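Local coordinates for Peptide/nickel transport system substrate-binding protein (Listeria monocytogenes serotype 1/2a, PDB 5KZT) that binds peptides as the substrate-binding protein OppA, probably delivering them to a membrane transporter for uptake, at residues Gln15-Thr20 and Lys244-Val249; Asn238-Asp243 and Ala500-Asp505; Tyr254-Lys259 and Val310-Ser315; Tyr264-Asn269 and Gln496-Tyr501. All blocks are in the same frame, centred on the assembly; numbering follows the deposited sequence.

Contact 1 of 4, residues Gln15-Thr20 and Lys244-Val249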
loop_
_atom_site.group_PDB
_atom_site.type_symbol
_atom_site.label_atom_id
_atom_site.label_comp_id
_atom_site.label_asym_id
_atom_site.label_seq_id
_atom_site.Cartn_x
_atom_site.Cartn_y
_atom_site.Cartn_z
ATOM N N GLN A 15 13.816 26.429 5.050
ATOM C CA GLN A 15 13.137 25.188 5.339
ATOM C C GLN A 15 12.213 24.815 4.191
ATOM O O GLN A 15 10.994 24.761 4.351
ATOM C CB GLN A 15 12.378 25.305 6.662
ATOM C CG GLN A 15 13.269 25.622 7.855
ATOM C CD GLN A 15 14.307 24.530 8.088
ATOM O OE1 GLN A 15 13.960 23.363 8.246
ATOM N NE2 GLN A 15 15.580 24.893 8.080
ATOM N N VAL A 16 12.821 24.540 3.039
ATOM C CA VAL A 16 12.119 24.095 1.844
ATOM C C VAL A 16 12.789 22.807 1.401
ATOM O O VAL A 16 14.002 22.778 1.225
ATOM C CB VAL A 16 12.167 25.131 0.717
ATOM C CG1 VAL A 16 11.597 24.570 -0.587
ATOM C CG2 VAL A 16 11.404 26.374 1.134
ATOM N N LEU A 17 11.984 21.754 1.241
ATOM C CA LEU A 17 12.472 20.416 0.939
ATOM C C LEU A 17 12.011 20.042 -0.471
ATOM O O LEU A 17 10.866 20.309 -0.841
ATOM C CB LEU A 17 11.944 19.444 1.982
ATOM C CG LEU A 17 12.258 17.951 1.875
ATOM C CD1 LEU A 17 13.753 17.664 1.928
ATOM C CD2 LEU A 17 11.512 17.187 2.955
ATOM N N ASN A 18 12.915 19.467 -1.263
ATOM C CA ASN A 18 12.646 19.097 -2.667
ATOM C C ASN A 18 12.779 17.584 -2.863
ATOM O O ASN A 18 13.867 17.017 -2.721
ATOM C CB ASN A 18 13.606 19.829 -3.609
ATOM C CG ASN A 18 13.385 21.321 -3.627
ATOM O OD1 ASN A 18 12.267 21.785 -3.786
ATOM N ND2 ASN A 18 14.449 22.078 -3.478
ATOM N N LEU A 19 11.662 16.940 -3.178
ATOM C CA LEU A 19 11.584 15.484 -3.243
ATOM C C LEU A 19 11.158 15.067 -4.633
ATOM O O LEU A 19 10.718 15.902 -5.442
ATOM C CB LEU A 19 10.586 14.959 -2.213
ATOM C CG LEU A 19 10.873 15.217 -0.728
ATOM C CD1 LEU A 19 9.756 14.620 0.117
ATOM C CD2 LEU A 19 12.234 14.684 -0.301
ATOM N N THR A 20 11.315 13.774 -4.908
ATOM C CA THR A 20 10.816 13.162 -6.130
ATOM C C THR A 20 9.819 12.057 -5.799
ATOM O O THR A 20 9.799 11.521 -4.684
ATOM C CB THR A 20 11.938 12.535 -6.984
ATOM O OG1 THR A 20 12.425 11.358 -6.334
ATOM C CG2 THR A 20 13.066 13.500 -7.209
ATOM N N LYS A 244 18.858 20.450 -7.063
ATOM C CA LYS A 244 17.440 20.686 -7.370
ATOM C C LYS A 244 16.528 19.736 -6.618
ATOM O O LYS A 244 15.335 20.005 -6.483
ATOM C CB LYS A 244 17.185 20.558 -8.869
ATOM C CG LYS A 244 18.029 21.468 -9.744
ATOM C CD LYS A 244 17.618 22.907 -9.606
ATOM C CE LYS A 244 18.456 23.788 -10.506
ATOM N NZ LYS A 244 18.092 25.208 -10.243
ATOM N N VAL A 245 17.060 18.594 -6.183
ATOM C CA VAL A 245 16.345 17.719 -5.253
ATOM C C VAL A 245 17.281 17.325 -4.140
ATOM O O VAL A 245 18.490 17.326 -4.318
ATOM C CB VAL A 245 15.746 16.463 -5.925
ATOM C CG1 VAL A 245 14.793 16.861 -7.043
ATOM C CG2 VAL A 245 16.815 15.506 -6.443
ATOM N N ASP A 246 16.701 16.991 -2.993
ATOM C CA ASP A 246 17.441 16.679 -1.777
ATOM C C ASP A 246 17.535 15.188 -1.457
ATOM O O ASP A 246 18.255 14.796 -0.538
ATOM C CB ASP A 246 16.813 17.417 -0.604
ATOM C CG ASP A 246 16.808 18.907 -0.805
ATOM O OD1 ASP A 246 17.870 19.462 -1.160
ATOM O OD2 ASP A 246 15.741 19.535 -0.640
ATOM N N ARG A 247 16.794 14.377 -2.204
ATOM C CA ARG A 247 16.720 12.941 -2.003
ATOM C C ARG A 247 16.288 12.329 -3.332
ATOM O O ARG A 247 15.363 12.835 -3.974
ATOM C CB ARG A 247 15.725 12.651 -0.889
ATOM C CG ARG A 247 15.681 11.227 -0.400
ATOM C CD ARG A 247 14.867 11.161 0.870
ATOM N NE ARG A 247 14.969 9.899 1.593
ATOM C CZ ARG A 247 14.045 8.950 1.613
ATOM N NH1 ARG A 247 12.918 9.064 0.902
ATOM N NH2 ARG A 247 14.264 7.865 2.348
ATOM N N THR A 248 16.974 11.282 -3.777
ATOM C CA THR A 248 16.663 10.670 -5.061
ATOM C C THR A 248 16.817 9.145 -5.028
ATOM O O THR A 248 17.782 8.615 -4.501
ATOM C CB THR A 248 17.512 11.308 -6.187
ATOM O OG1 THR A 248 17.056 10.855 -7.467
ATOM C CG2 THR A 248 18.991 10.986 -6.024
ATOM N N VAL A 249 15.880 8.456 -5.660
ATOM C CA VAL A 249 15.886 7.002 -5.694
ATOM C C VAL A 249 16.939 6.503 -6.677
ATOM O O VAL A 249 17.057 7.045 -7.772
ATOM C CB VAL A 249 14.533 6.432 -6.169
ATOM C CG1 VAL A 249 14.584 4.896 -6.179
ATOM C CG2 VAL A 249 13.390 6.923 -5.321
HETATM O O HOH W 1 16.448 22.156 0.124
HETATM O O HOH W 2 17.116 21.036 -3.311
HETATM O O HOH W 3 12.880 11.848 -3.316
HETATM O O HOH W 4 14.258 10.100 -7.652
#
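Asn18 and Asp246 lock the N-terminal strand 16-20 onto the turn that leads into strand 247-249. The amide of Asp246 gives an almost straight bond, 2.8 Å from Asp246 N to Asn18 O, and the carboxylate answers with OD2, 2.9 Å from Asn18 N. It takes that N-H on its anti side, 26° out of its plane. A chi1 of -59° sets CG of Asp246 beside its own backbone N, which lets N and OD2 of one residue grip O and N of another. Around this clasp the packing is tight: CB of Asn18 rests on the carbonyl O of Lys244, and the side chains of Thr20 and Val245 cross at about a right angle, CG2 of Thr20 3.8 Å from CG1 of Val245. OD1 of Asp246 is also bonded to Tyr506, and OD1 of Asn18 to Asn226. In contrast to the clasp, the looser side is spanned by water. One water joins Val16 O to Asp246 OD2, a second Asn18 ND2 to Asp246 OD1, a third Thr20 N to Arg247 O, and a fourth ties Thr20 OG1 to Thr248 OG1 and Val249 N. The strands run nearly parallel, 6° apart, yet their axes stay 6.2 Å from each other. This is a water-spaced meeting of two beta sheets in a family 5 solute-binding protein, of the periplasmic-binding-protein fold.

Contact 2 of 4, residues Asn238-Asp243 and Ala500-Asp505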
loop_
_atom_site.group_PDB
_atom_site.type_symbol
_atom_site.label_atom_id
_atom_site.label_comp_id
_atom_site.label_asym_id
_atom_site.label_seq_id
_atom_site.Cartn_x
_atom_site.Cartn_y
_atom_site.Cartn_z
ATOM N N ASN A 238 21.167 13.597 -11.610
ATOM C CA ASN A 238 21.572 14.907 -12.096
ATOM C C ASN A 238 20.905 16.049 -11.304
ATOM O O ASN A 238 21.531 17.063 -11.019
ATOM C CB ASN A 238 21.265 15.039 -13.581
ATOM C CG ASN A 238 21.555 16.418 -14.099
ATOM O OD1 ASN A 238 22.714 16.819 -14.180
ATOM N ND2 ASN A 238 20.516 17.171 -14.416
ATOM N N LEU A 239 19.631 15.878 -10.963
ATOM C CA LEU A 239 18.907 16.884 -10.185
ATOM C C LEU A 239 19.488 16.988 -8.759
ATOM O O LEU A 239 19.654 18.092 -8.228
ATOM C CB LEU A 239 17.418 16.557 -10.152
ATOM C CG LEU A 239 16.642 16.712 -11.467
ATOM C CD1 LEU A 239 15.234 16.178 -11.300
ATOM C CD2 LEU A 239 16.598 18.167 -11.930
ATOM N N TYR A 240 19.831 15.844 -8.176
ATOM C CA TYR A 240 20.478 15.782 -6.868
ATOM C C TYR A 240 21.860 16.471 -6.883
ATOM O O TYR A 240 22.180 17.224 -5.978
ATOM C CB TYR A 240 20.610 14.328 -6.432
ATOM C CG TYR A 240 21.198 14.107 -5.056
ATOM C CD1 TYR A 240 22.569 13.987 -4.866
ATOM C CD2 TYR A 240 20.368 13.980 -3.939
ATOM C CE1 TYR A 240 23.109 13.771 -3.603
ATOM C CE2 TYR A 240 20.899 13.764 -2.670
ATOM C CZ TYR A 240 22.267 13.676 -2.512
ATOM O OH TYR A 240 22.760 13.431 -1.258
ATOM N N ASN A 241 22.658 16.202 -7.914
ATOM C CA ASN A 241 24.009 16.780 -8.031
ATOM C C ASN A 241 24.024 18.244 -8.396
ATOM O O ASN A 241 25.056 18.891 -8.215
ATOM C CB ASN A 241 24.820 16.031 -9.088
ATOM C CG ASN A 241 25.136 14.616 -8.680
ATOM O OD1 ASN A 241 25.272 14.320 -7.511
ATOM N ND2 ASN A 241 25.264 13.733 -9.654
ATOM N N THR A 242 22.922 18.751 -8.957
ATOM C CA THR A 242 22.753 20.184 -9.222
ATOM C C THR A 242 21.896 20.869 -8.155
ATOM O O THR A 242 21.463 21.988 -8.367
ATOM C CB THR A 242 22.208 20.452 -10.648
ATOM O OG1 THR A 242 20.982 19.750 -10.862
ATOM C CG2 THR A 242 23.212 20.013 -11.674
ATOM N N ASP A 243 21.696 20.197 -7.016
ATOM C CA ASP A 243 20.951 20.709 -5.843
ATOM C C ASP A 243 19.498 21.097 -6.090
ATOM O O ASP A 243 18.962 21.953 -5.394
ATOM C CB ASP A 243 21.711 21.876 -5.200
ATOM C CG ASP A 243 23.116 21.484 -4.771
ATOM O OD1 ASP A 243 23.289 20.380 -4.211
ATOM O OD2 ASP A 243 24.040 22.271 -4.980
ATOM N N ALA A 500 16.795 2.203 -2.354
ATOM C CA ALA A 500 18.065 2.924 -2.161
ATOM C C ALA A 500 17.912 4.362 -2.630
ATOM O O ALA A 500 17.220 4.640 -3.615
ATOM C CB ALA A 500 19.192 2.243 -2.909
ATOM N N TYR A 501 18.598 5.259 -1.934
ATOM C CA TYR A 501 18.566 6.689 -2.205
ATOM C C TYR A 501 19.931 7.293 -1.970
ATOM O O TYR A 501 20.734 6.756 -1.196
ATOM C CB TYR A 501 17.626 7.439 -1.256
ATOM C CG TYR A 501 16.169 7.045 -1.244
ATOM C CD1 TYR A 501 15.717 6.024 -0.428
ATOM C CD2 TYR A 501 15.237 7.749 -1.998
ATOM C CE1 TYR A 501 14.367 5.671 -0.384
ATOM C CE2 TYR A 501 13.886 7.412 -1.973
ATOM C CZ TYR A 501 13.456 6.378 -1.154
ATOM O OH TYR A 501 12.122 6.049 -1.121
ATOM N N LEU A 502 20.193 8.410 -2.642
ATOM C CA LEU A 502 21.101 9.398 -2.092
ATOM C C LEU A 502 20.227 10.370 -1.336
ATOM O O LEU A 502 19.158 10.743 -1.825
ATOM C CB LEU A 502 21.895 10.126 -3.169
ATOM C CG LEU A 502 22.966 9.353 -3.932
ATOM C CD1 LEU A 502 23.805 10.338 -4.738
ATOM C CD2 LEU A 502 23.867 8.535 -3.014
ATOM N N GLN A 503 20.666 10.759 -0.136
ATOM C CA GLN A 503 19.911 11.652 0.731
ATOM C C GLN A 503 20.836 12.696 1.311
ATOM O O GLN A 503 21.801 12.334 1.967
ATOM C CB GLN A 503 19.285 10.852 1.870
ATOM C CG GLN A 503 18.378 11.668 2.779
ATOM C CD GLN A 503 17.706 10.807 3.839
ATOM O OE1 GLN A 503 16.926 9.912 3.524
ATOM N NE2 GLN A 503 18.023 11.070 5.101
ATOM N N LYS A 504 20.539 13.982 1.106
ATOM C CA LYS A 504 21.429 15.033 1.617
ATOM C C LYS A 504 21.545 14.950 3.134
ATOM O O LYS A 504 20.545 14.719 3.831
ATOM C CB LYS A 504 20.943 16.432 1.269
ATOM C CG LYS A 504 20.851 16.728 -0.210
ATOM C CD LYS A 504 22.170 16.991 -0.879
ATOM C CE LYS A 504 21.833 17.377 -2.317
ATOM N NZ LYS A 504 23.028 17.510 -3.142
ATOM N N ASP A 505 22.752 15.175 3.648
ATOM C CA ASP A 505 22.977 15.100 5.093
ATOM C C ASP A 505 22.161 16.101 5.939
ATOM O O ASP A 505 21.928 15.853 7.118
ATOM C CB ASP A 505 24.484 15.196 5.445
ATOM C CG ASP A 505 25.146 16.505 4.997
ATOM O OD1 ASP A 505 24.479 17.444 4.511
ATOM O OD2 ASP A 505 26.385 16.585 5.137
#
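A Schellman motif ends helix 233-241, with Asp243 at positive phi as its C-prime residue, and Lys504 reaches from beyond the end of strand 491-503 to bind that helix terminus. Its NZ donates to Tyr240 O at 3.0 Å and forms a salt bridge with Asp243 OD1 at 3.1 Å, meeting that oxygen nearly along its C-O bond. Tyr240 O also accepts from Asp243 N, and the two donors arrive from opposite faces of the carbonyl plane. A positive charge at the carbonyl end of a helix should be favoured by the helix dipole. The chain of Lys504, bent at chi2 (-76°), slides past Tyr240 in the reverse direction, placing CE over one face of the ring, 3.8 Å from the centroid, and NZ over the same face at 3.9 Å in a cation-pi contact. On the opposite face, Leu502 CB sits 3.8 Å from the centroid in a CH-pi contact, and CD1 of Leu502 lies 3.7 Å from CE1 of Tyr240. With CG anti to the backbone N (chi1 -177°), Tyr240 extends from the helix toward strand 491-503. Lysine and leucine clamp its ring, and its hydroxyl makes a weak hydrogen bond to Asp263. The helix thereby lies against the sheet: Tyr240 also touches Thr248 of strand 247-250, Leu502 packs on Leu250 of that strand, and on the other flank of strand 491-503 the backbone of Gln503 bonds to Asp263.

Contact 3 of 4, residues Tyr254-Lys259 and Val310-Ser315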
loop_
_atom_site.group_PDB
_atom_site.type_symbol
_atom_site.label_atom_id
_atom_site.label_comp_id
_atom_site.label_asym_id
_atom_site.label_seq_id
_atom_site.Cartn_x
_atom_site.Cartn_y
_atom_site.Cartn_z
ATOM N N TYR A 254 22.749 2.332 -10.958
ATOM C CA TYR A 254 22.869 3.589 -10.226
ATOM C C TYR A 254 22.988 3.377 -8.706
ATOM O O TYR A 254 23.679 4.134 -8.028
ATOM C CB TYR A 254 21.701 4.525 -10.530
ATOM C CG TYR A 254 21.753 5.113 -11.907
ATOM C CD1 TYR A 254 22.537 6.243 -12.166
ATOM C CD2 TYR A 254 21.025 4.559 -12.960
ATOM C CE1 TYR A 254 22.594 6.804 -13.432
ATOM C CE2 TYR A 254 21.070 5.120 -14.232
ATOM C CZ TYR A 254 21.860 6.241 -14.457
ATOM O OH TYR A 254 21.926 6.810 -15.707
ATOM N N ALA A 255 22.311 2.364 -8.175
ATOM C CA ALA A 255 22.445 2.023 -6.760
ATOM C C ALA A 255 23.844 1.453 -6.523
ATOM O O ALA A 255 24.582 1.924 -5.641
ATOM C CB ALA A 255 21.392 1.016 -6.347
ATOM N N ALA A 256 24.206 0.457 -7.337
ATOM C CA ALA A 256 25.480 -0.233 -7.200
ATOM C C ALA A 256 26.665 0.714 -7.332
ATOM O O ALA A 256 27.646 0.561 -6.610
ATOM C CB ALA A 256 25.586 -1.356 -8.212
ATOM N N GLN A 257 26.556 1.696 -8.228
ATOM C CA GLN A 257 27.611 2.712 -8.426
ATOM C C GLN A 257 27.706 3.758 -7.314
ATOM O O GLN A 257 28.700 4.494 -7.242
ATOM C CB GLN A 257 27.406 3.461 -9.743
ATOM C CG GLN A 257 27.790 2.674 -10.963
ATOM C CD GLN A 257 29.249 2.340 -10.957
ATOM O OE1 GLN A 257 29.632 1.198 -10.654
ATOM N NE2 GLN A 257 30.092 3.348 -11.209
ATOM N N ASN A 258 26.678 3.854 -6.485
ATOM C CA ASN A 258 26.641 4.854 -5.421
ATOM C C ASN A 258 26.554 4.247 -4.019
ATOM O O ASN A 258 26.486 4.986 -3.043
ATOM C CB ASN A 258 25.515 5.843 -5.711
ATOM C CG ASN A 258 25.869 6.764 -6.860
ATOM O OD1 ASN A 258 26.655 7.696 -6.682
ATOM N ND2 ASN A 258 25.386 6.460 -8.049
ATOM N N LYS A 259 26.643 2.916 -3.916
ATOM C CA LYS A 259 26.434 2.230 -2.634
ATOM C C LYS A 259 27.511 2.569 -1.589
ATOM O O LYS A 259 27.267 2.405 -0.406
ATOM C CB LYS A 259 26.353 0.705 -2.822
ATOM C CG LYS A 259 27.697 0.036 -3.066
ATOM C CD LYS A 259 27.611 -1.349 -3.713
ATOM C CE LYS A 259 27.482 -2.482 -2.716
ATOM N NZ LYS A 259 26.051 -2.783 -2.436
ATOM N N VAL A 310 18.419 -6.686 -11.469
ATOM C CA VAL A 310 17.455 -5.607 -11.710
ATOM C C VAL A 310 17.405 -4.574 -10.581
ATOM O O VAL A 310 17.320 -3.386 -10.860
ATOM C CB VAL A 310 16.049 -6.180 -11.979
ATOM C CG1 VAL A 310 14.996 -5.073 -12.076
ATOM C CG2 VAL A 310 16.077 -7.039 -13.238
ATOM N N LEU A 311 17.446 -5.019 -9.331
ATOM C CA LEU A 311 17.238 -4.130 -8.179
ATOM C C LEU A 311 18.525 -3.556 -7.583
ATOM O O LEU A 311 18.712 -2.344 -7.556
ATOM C CB LEU A 311 16.432 -4.860 -7.104
ATOM C CG LEU A 311 15.014 -5.246 -7.558
ATOM C CD1 LEU A 311 14.311 -6.033 -6.476
ATOM C CD2 LEU A 311 14.178 -4.033 -7.936
ATOM N N LYS A 312 19.400 -4.431 -7.104
ATOM C CA LYS A 312 20.717 -4.037 -6.578
ATOM C C LYS A 312 20.634 -2.947 -5.511
ATOM O O LYS A 312 21.465 -2.028 -5.492
ATOM C CB LYS A 312 21.637 -3.568 -7.718
ATOM C CG LYS A 312 21.963 -4.639 -8.754
ATOM C CD LYS A 312 23.113 -4.163 -9.639
ATOM C CE LYS A 312 23.561 -5.240 -10.600
ATOM N NZ LYS A 312 24.537 -4.736 -11.598
ATOM N N ASN A 313 19.638 -3.043 -4.635
ATOM C CA ASN A 313 19.298 -1.938 -3.747
ATOM C C ASN A 313 19.008 -2.396 -2.330
ATOM O O ASN A 313 18.367 -1.673 -1.569
ATOM C CB ASN A 313 18.087 -1.171 -4.323
ATOM C CG ASN A 313 16.831 -2.018 -4.410
ATOM O OD1 ASN A 313 16.797 -3.151 -3.947
ATOM N ND2 ASN A 313 15.783 -1.465 -5.017
ATOM N N GLY A 314 19.475 -3.592 -1.979
ATOM C CA GLY A 314 19.129 -4.218 -0.708
ATOM C C GLY A 314 17.928 -5.145 -0.755
ATOM O O GLY A 314 17.666 -5.861 0.222
ATOM N N SER A 315 17.177 -5.144 -1.854
ATOM C CA SER A 315 16.015 -6.027 -1.963
ATOM C C SER A 315 16.509 -7.461 -1.973
ATOM O O SER A 315 17.624 -7.736 -2.409
ATOM C CB SER A 315 15.206 -5.743 -3.234
ATOM O OG SER A 315 14.620 -4.453 -3.206
HETATM O O HOH W 5 23.633 -1.122 -4.135
#
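Ala255, in the short helix 252-256, packs against the turn that follows helix 303-311, where Lys312 leaves helical geometry with positive phi and Asn313 builds an Asx turn. The direct contacts are van der Waals ones, made by two alanine methyls. CB of Ala255 presses on the carbonyl O of Lys312 at 3.2 Å, with CB of Asn313 farther off at 4.5 Å. Beside it, CB of Ala256 lies alongside the aliphatic part of Lys312, 4.0 Å from CD. Extended beyond CG, the lysine runs its methylenes past the Ala256 methyl. The side chain of Leu311 packs on a basic side chain of the bound peptide.

Polar links join the same parts. NZ of Lys312 forms a salt bridge with Asp253, in the same short helix as the alanines, and Leu311 adds a backbone bond to Ala252. One water donates to Lys312 O at 2.7 Å and makes a weak bond with Lys259 NZ. The carbonyl that the Ala255 methyl covers is thereby given a polar partner.

Bonds inside each segment fix the two backbones. In 254-259, the side-chain amide of Asn258 folds back onto the helix, its ND2 donating in plane to Tyr254 O. In 310-315, Asn313 holds the turn from its side chain: OD1 accepts from the hydroxyl of Ser315, 2.6 Å from OG, and from the backbone of the same residue, 2.9 Å from Ser315 N.

Contact 4 of 4, residues Tyr264-Asn269 and Gln496-Tyr501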
loop_
_atom_site.group_PDB
_atom_site.type_symbol
_atom_site.label_atom_id
_atom_site.label_comp_id
_atom_site.label_asym_id
_atom_site.label_seq_id
_atom_site.Cartn_x
_atom_site.Cartn_y
_atom_site.Cartn_z
ATOM N N TYR A 264 24.465 7.668 0.659
ATOM C CA TYR A 264 23.644 6.524 0.278
ATOM C C TYR A 264 22.895 6.026 1.501
ATOM O O TYR A 264 23.459 5.949 2.604
ATOM C CB TYR A 264 24.521 5.411 -0.243
ATOM C CG TYR A 264 23.849 4.183 -0.807
ATOM C CD1 TYR A 264 23.345 4.166 -2.117
ATOM C CD2 TYR A 264 23.791 3.005 -0.071
ATOM C CE1 TYR A 264 22.788 3.008 -2.650
ATOM C CE2 TYR A 264 23.224 1.846 -0.592
ATOM C CZ TYR A 264 22.726 1.855 -1.877
ATOM O OH TYR A 264 22.206 0.702 -2.391
ATOM N N VAL A 265 21.629 5.723 1.317
ATOM C CA VAL A 265 20.825 5.159 2.387
ATOM C C VAL A 265 19.938 4.080 1.791
ATOM O O VAL A 265 19.614 4.117 0.598
ATOM C CB VAL A 265 19.941 6.213 3.105
ATOM C CG1 VAL A 265 20.777 7.257 3.818
ATOM C CG2 VAL A 265 18.996 6.899 2.142
ATOM N N THR A 266 19.550 3.136 2.641
ATOM C CA THR A 266 18.673 2.033 2.262
ATOM C C THR A 266 17.491 2.047 3.211
ATOM O O THR A 266 17.664 2.201 4.420
ATOM C CB THR A 266 19.356 0.648 2.396
ATOM O OG1 THR A 266 20.645 0.660 1.779
ATOM C CG2 THR A 266 18.529 -0.414 1.726
ATOM N N VAL A 267 16.300 1.861 2.657
ATOM C CA VAL A 267 15.075 1.827 3.434
ATOM C C VAL A 267 14.469 0.441 3.214
ATOM O O VAL A 267 14.234 0.071 2.070
ATOM C CB VAL A 267 14.139 2.954 2.943
ATOM C CG1 VAL A 267 12.728 2.821 3.516
ATOM C CG2 VAL A 267 14.748 4.313 3.296
ATOM N N ASN A 268 14.252 -0.315 4.297
ATOM C CA ASN A 268 13.503 -1.579 4.250
ATOM C C ASN A 268 12.031 -1.234 4.354
ATOM O O ASN A 268 11.580 -0.703 5.357
ATOM C CB ASN A 268 13.888 -2.517 5.396
ATOM C CG ASN A 268 13.054 -3.802 5.425
ATOM O OD1 ASN A 268 12.287 -4.125 4.482
ATOM N ND2 ASN A 268 13.192 -4.554 6.526
ATOM N N ASN A 269 11.280 -1.557 3.320
ATOM C CA ASN A 269 9.879 -1.183 3.234
ATOM C C ASN A 269 8.923 -2.233 3.855
ATOM O O ASN A 269 7.731 -1.990 3.917
ATOM C CB ASN A 269 9.528 -0.921 1.754
ATOM C CG ASN A 269 10.372 0.207 1.128
ATOM O OD1 ASN A 269 11.407 -0.042 0.520
ATOM N ND2 ASN A 269 9.936 1.446 1.292
ATOM N N GLN A 496 11.310 -9.118 -1.522
ATOM C CA GLN A 496 10.990 -8.292 -0.374
ATOM C C GLN A 496 11.692 -6.974 -0.636
ATOM O O GLN A 496 12.922 -6.949 -0.817
ATOM C CB GLN A 496 11.536 -8.910 0.907
ATOM C CG GLN A 496 11.114 -10.347 1.135
ATOM C CD GLN A 496 11.753 -10.929 2.375
ATOM O OE1 GLN A 496 11.502 -10.437 3.483
ATOM N NE2 GLN A 496 12.618 -11.950 2.205
ATOM N N ARG A 497 10.941 -5.886 -0.658
ATOM C CA ARG A 497 11.462 -4.639 -1.210
ATOM C C ARG A 497 12.268 -3.815 -0.214
ATOM O O ARG A 497 11.836 -3.585 0.914
ATOM C CB ARG A 497 10.316 -3.796 -1.753
ATOM C CG ARG A 497 10.723 -2.748 -2.773
ATOM C CD ARG A 497 10.557 -1.344 -2.276
ATOM N NE ARG A 497 9.193 -0.831 -2.280
ATOM C CZ ARG A 497 8.579 -0.188 -3.293
ATOM N NH1 ARG A 497 7.334 0.233 -3.129
ATOM N NH2 ARG A 497 9.157 0.019 -4.475
ATOM N N SER A 498 13.453 -3.400 -0.648
ATOM C CA SER A 498 14.155 -2.252 -0.066
ATOM C C SER A 498 14.339 -1.212 -1.165
ATOM O O SER A 498 14.262 -1.543 -2.352
ATOM C CB SER A 498 15.505 -2.660 0.532
ATOM O OG SER A 498 15.341 -3.338 1.771
ATOM N N THR A 499 14.583 0.039 -0.761
ATOM C CA THR A 499 14.708 1.156 -1.685
ATOM C C THR A 499 15.997 1.900 -1.341
ATOM O O THR A 499 16.288 2.136 -0.166
ATOM C CB THR A 499 13.499 2.111 -1.589
ATOM O OG1 THR A 499 12.286 1.371 -1.765
ATOM C CG2 THR A 499 13.572 3.184 -2.652
ATOM N N ALA A 500 16.795 2.203 -2.354
ATOM C CA ALA A 500 18.065 2.924 -2.161
ATOM C C ALA A 500 17.912 4.362 -2.630
ATOM O O ALA A 500 17.220 4.640 -3.615
ATOM C CB ALA A 500 19.192 2.243 -2.909
ATOM N N TYR A 501 18.598 5.259 -1.934
ATOM C CA TYR A 501 18.566 6.689 -2.205
ATOM C C TYR A 501 19.931 7.293 -1.970
ATOM O O TYR A 501 20.734 6.756 -1.196
ATOM C CB TYR A 501 17.626 7.439 -1.256
ATOM C CG TYR A 501 16.169 7.045 -1.244
ATOM C CD1 TYR A 501 15.717 6.024 -0.428
ATOM C CD2 TYR A 501 15.237 7.749 -1.998
ATOM C CE1 TYR A 501 14.367 5.671 -0.384
ATOM C CE2 TYR A 501 13.886 7.412 -1.973
ATOM C CZ TYR A 501 13.456 6.378 -1.154
ATOM O OH TYR A 501 12.122 6.049 -1.121
#
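Ala500 CB and Tyr501 O approach the Tyr264 ring obliquely: Ala500 CB lies 3.7 Å from CE1 and 3.4 Å from the hydroxyl oxygen OH of Tyr264, while the carbonyl O of Tyr501 comes near CD1 of Tyr264. Chi1 of -175° swings this ring toward the neighbouring strand. The Tyr501 ring is met obliquely too, CG2 of Val267 standing 3.9 Å from its CE1. Nearer the backbone, CG2 of Val265 packs on CB of Tyr501. Arg247 makes a cation-pi contact with the same tyrosine. The third flat group, the guanidinium of Arg497, is turned 58° from the amide of Asn269; the arginine is bent at chi2 and chi3, and its CD lies near the Asn269 side chain. NH2 of Arg497 donates to the backbone of the bound peptide, and NH1 has a long, weak ion pair with an acidic side chain of that peptide.

Between these groups the backbones are joined in antiparallel fashion. Val265 and Tyr501 exchange two bonds, as do Val267 and Thr499, where Val267 N lies 2.8 Å from Thr499 O with the donor in the carbonyl plane. A fifth, longer bond runs 3.2 Å from Asn269 N to Arg497 O. Thr266 with Ala500 and Asn268 with Ser498 form the non-hydrogen-bonded pairs, and their side chains occupy the sheet face away from Val265, Val267, Thr499 and Tyr501. The result is a twisted antiparallel strand pair, 264-277 with 491-503, in the mixed sheet of this periplasmic-binding-protein fold, and Arg497, on strand 491-503, carries the pair to the bound peptide.

Strand 491-503 ties the set together: contact 2 and contact 4 share Ala500 and Tyr501, and their centres are about 15 Å apart. Contact 1 lies about 7 Å from contact 2, centre to centre, and Arg247 joins them, its NE 2.7 Å from Gln503 OE1. The centres of contacts 3 and 4 are about 9 Å apart, and contact 3 meets the same strand where Ser315 OG lies 3.0 Å from Ser498 N; its nearest atoms stay about 6 Å from contact 1. Between contacts 2 and 3, Ala500 CB approaches Asn313 CB at 3.9 Å. The bound peptide is touched from contact 4 and contact 3, by Arg497 and Leu311 respectively.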